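Local atomic coordinates of sortase family protein (Streptococcus agalactiae, PDB entry 3O0P), a protein that probably acts as a class C sortase, a transpeptidase that joins pilin subunits during assembly of the pili of group B Streptococcus. Residues A[60-63]-A[64-67]. Sequence-based numbering, arbitrary orientation.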
ATOM      1  N   TYR A  60       9.031  -1.192 -11.437  1.00 13.60           N
ATOM      2  CA  TYR A  60       9.614  -0.055 -10.737  1.00 13.01           C
ATOM      3  C   TYR A  60      10.050  -0.369  -9.309  1.00 12.31           C
ATOM      4  O   TYR A  60      10.798   0.405  -8.720  1.00 13.57           O
ATOM      5  CB  TYR A  60       8.632   1.132 -10.699  0.95 12.73           C
ATOM      6  CG  TYR A  60       7.402   0.873  -9.854  1.00 11.08           C
ATOM      7  CD1 TYR A  60       7.355   1.234  -8.528  0.90 10.54           C
ATOM      8  CD2 TYR A  60       6.288   0.252 -10.393  0.88 11.22           C
ATOM      9  CE1 TYR A  60       6.230   1.001  -7.762  0.93 10.74           C
ATOM     10  CE2 TYR A  60       5.187  -0.008  -9.636  1.00 10.83           C
ATOM     11  CZ  TYR A  60       5.147   0.366  -8.317  1.00 10.43           C
ATOM     12  OH  TYR A  60       4.022   0.087  -7.574  0.95 11.30           O
ATOM     13  N   ALA A  61       9.578  -1.483  -8.749  1.00 11.89           N
ATOM     14  CA  ALA A  61       9.900  -1.839  -7.363  1.00 10.97           C
ATOM     15  C   ALA A  61      10.691  -3.135  -7.244  1.00  9.82           C
ATOM     16  O   ALA A  61      10.683  -3.766  -6.193  1.00 10.46           O
ATOM     17  CB  ALA A  61       8.632  -1.904  -6.515  1.00 12.67           C
ATOM     18  N   ARG A  62      11.415  -3.521  -8.301  1.00 11.51           N
ATOM     19  CA  ARG A  62      12.125  -4.796  -8.295  1.00 11.29           C
ATOM     20  C   ARG A  62      13.113  -4.883  -7.135  1.00 10.11           C
ATOM     21  O   ARG A  62      13.359  -5.967  -6.593  1.00 10.72           O
ATOM     22  CB  ARG A  62      12.927  -4.995  -9.589  1.00 13.36           C
ATOM     23  CG  ARG A  62      12.101  -5.217 -10.827  0.65 14.23           C
ATOM     24  CD  ARG A  62      11.186  -6.433 -10.750  0.53 15.58           C
ATOM     25  NE  ARG A  62      10.575  -6.743 -12.049  0.69 15.86           N
ATOM     26  CZ  ARG A  62       9.674  -7.697 -12.248  0.61 16.44           C
ATOM     27  NH1 ARG A  62       9.265  -8.442 -11.244  0.51 17.68           N
ATOM     28  NH2 ARG A  62       9.191  -7.908 -13.458  0.74 18.93           N
ATOM     29  N   MET A  63      13.700  -3.763  -6.727  1.00  9.74           N
ATOM     30  CA  MET A  63      14.667  -3.802  -5.626  1.00  9.75           C
ATOM     31  C   MET A  63      14.040  -4.302  -4.326  1.00  9.23           C
ATOM     32  O   MET A  63      14.744  -4.837  -3.468  1.00 10.36           O
ATOM     33  CB  MET A  63      15.353  -2.446  -5.404  1.00 10.83           C
ATOM     34  CG  MET A  63      14.547  -1.413  -4.633  0.94  8.97           C
ATOM     35  SD  MET A  63      13.003  -0.729  -5.463  1.00  6.93           S
ATOM     36  CE  MET A  63      13.796   0.479  -6.554  1.00 12.73           C
ATOM     37  N   LEU A  64      12.730  -4.126  -4.157  1.00  9.53           N
ATOM     38  CA  LEU A  64      12.040  -4.558  -2.939  1.00  9.10           C
ATOM     39  C   LEU A  64      11.422  -5.937  -3.037  1.00  8.50           C
ATOM     40  O   LEU A  64      10.862  -6.427  -2.061  1.00  9.72           O
ATOM     41  CB  LEU A  64      10.941  -3.573  -2.562  1.00  9.99           C
ATOM     42  CG  LEU A  64      11.414  -2.213  -2.042  1.00  9.85           C
ATOM     43  CD1 LEU A  64      10.214  -1.359  -1.665  1.00 12.44           C
ATOM     44  CD2 LEU A  64      12.377  -2.334  -0.880  0.83  9.43           C
ATOM     45  N   GLU A  65      11.543  -6.580  -4.194  1.00  8.85           N
ATOM     46  CA  GLU A  65      10.847  -7.826  -4.439  1.00  9.69           C
ATOM     47  C   GLU A  65      11.648  -9.051  -4.052  1.00  9.81           C
ATOM     48  O   GLU A  65      12.775  -9.217  -4.466  1.00 10.76           O
ATOM     49  CB  GLU A  65      10.536  -7.966  -5.924  1.00 11.94           C
ATOM     50  CG  GLU A  65       9.368  -7.124  -6.359  0.62 13.02           C
ATOM     51  CD  GLU A  65       8.990  -7.348  -7.822  0.64 12.82           C
ATOM     52  OE1 GLU A  65       9.645  -8.193  -8.479  0.54 12.93           O
ATOM     53  OE2 GLU A  65       8.063  -6.664  -8.316  0.83 13.63           O
ATOM     54  N   VAL A  66      11.001  -9.936  -3.300  1.00  9.93           N
ATOM     55  CA  VAL A  66      11.437 -11.322  -3.159  1.00 10.32           C
ATOM     56  C   VAL A  66      10.162 -12.166  -3.207  1.00 10.70           C
ATOM     57  O   VAL A  66       9.081 -11.714  -2.804  1.00 11.49           O
ATOM     58  CB  VAL A  66      12.213 -11.605  -1.853  0.96 11.04           C
ATOM     59  CG1 VAL A  66      13.542 -10.867  -1.855  0.93 12.69           C
ATOM     60  CG2 VAL A  66      11.378 -11.270  -0.616  1.00 13.12           C
ATOM     61  N   SER A  67      10.268 -13.352  -3.792  1.00 11.94           N
ATOM     62  CA  SER A  67       9.107 -14.206  -4.001  1.00 14.01           C
ATOM     63  C   SER A  67       7.973 -13.438  -4.703  1.00 13.97           C
ATOM     64  O   SER A  67       6.783 -13.648  -4.407  1.00 15.62           O
ATOM     65  CB  SER A  67       8.611 -14.756  -2.666  1.00 16.62           C
ATOM     66  OG  SER A  67       7.966 -16.004  -2.849  0.51 15.94           O
TER
HETATM   67  O   HOH W   1       8.473  -4.091  -9.598  1.00 14.29           O
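Arg62 and Glu65, three residues apart round one 3-10 turn, close a salt bridge on the outer side of the turn. NH1 of Arg62 donates a hydrogen bond to OE1 of Glu65 over 2.8 Å, with an N-H...O angle of 158°. The oxygen accepts on its syn lone pair and lies in the guanidinium plane at its edge, yet the two flat groups stand nearly perpendicular, 86° apart, and OE1 alone of the two carboxylate oxygens bonds to the guanidinium. A bend at chi2 (-59°) folds the arginine back, laying CD 3.3 Å from the same OE1, while the glutamate runs straight beyond CG and reaches across to meet it. The second oxygen, OE2, takes a hydrogen from a water at 2.9 Å, and that water accepts the backbone N-H of Ala61; both carboxylate oxygens are thus engaged and the rotation of the group is probably restrained. Glu59 forms a further salt bridge with NH2 of Arg62. In the backbone, Leu64 N bonds to Ala61 O (2.9 Å) and Glu65 N to Arg62 O (3.1 Å), two successive i to i+3 bonds. Met63 and Leu64 point the same way, side by side, with SD of Met63 4.1 Å from CG of Leu64; both side chains pack on helix 22-37, whose Arg28 also binds the carbonyls of Met63 and Glu65. The salt-bridged side and the apolar side together make an amphipathic 3-10 turn, packed against helix 22-37 in the loop that leads from it to strand 71-75, the first of the sortase beta-barrel.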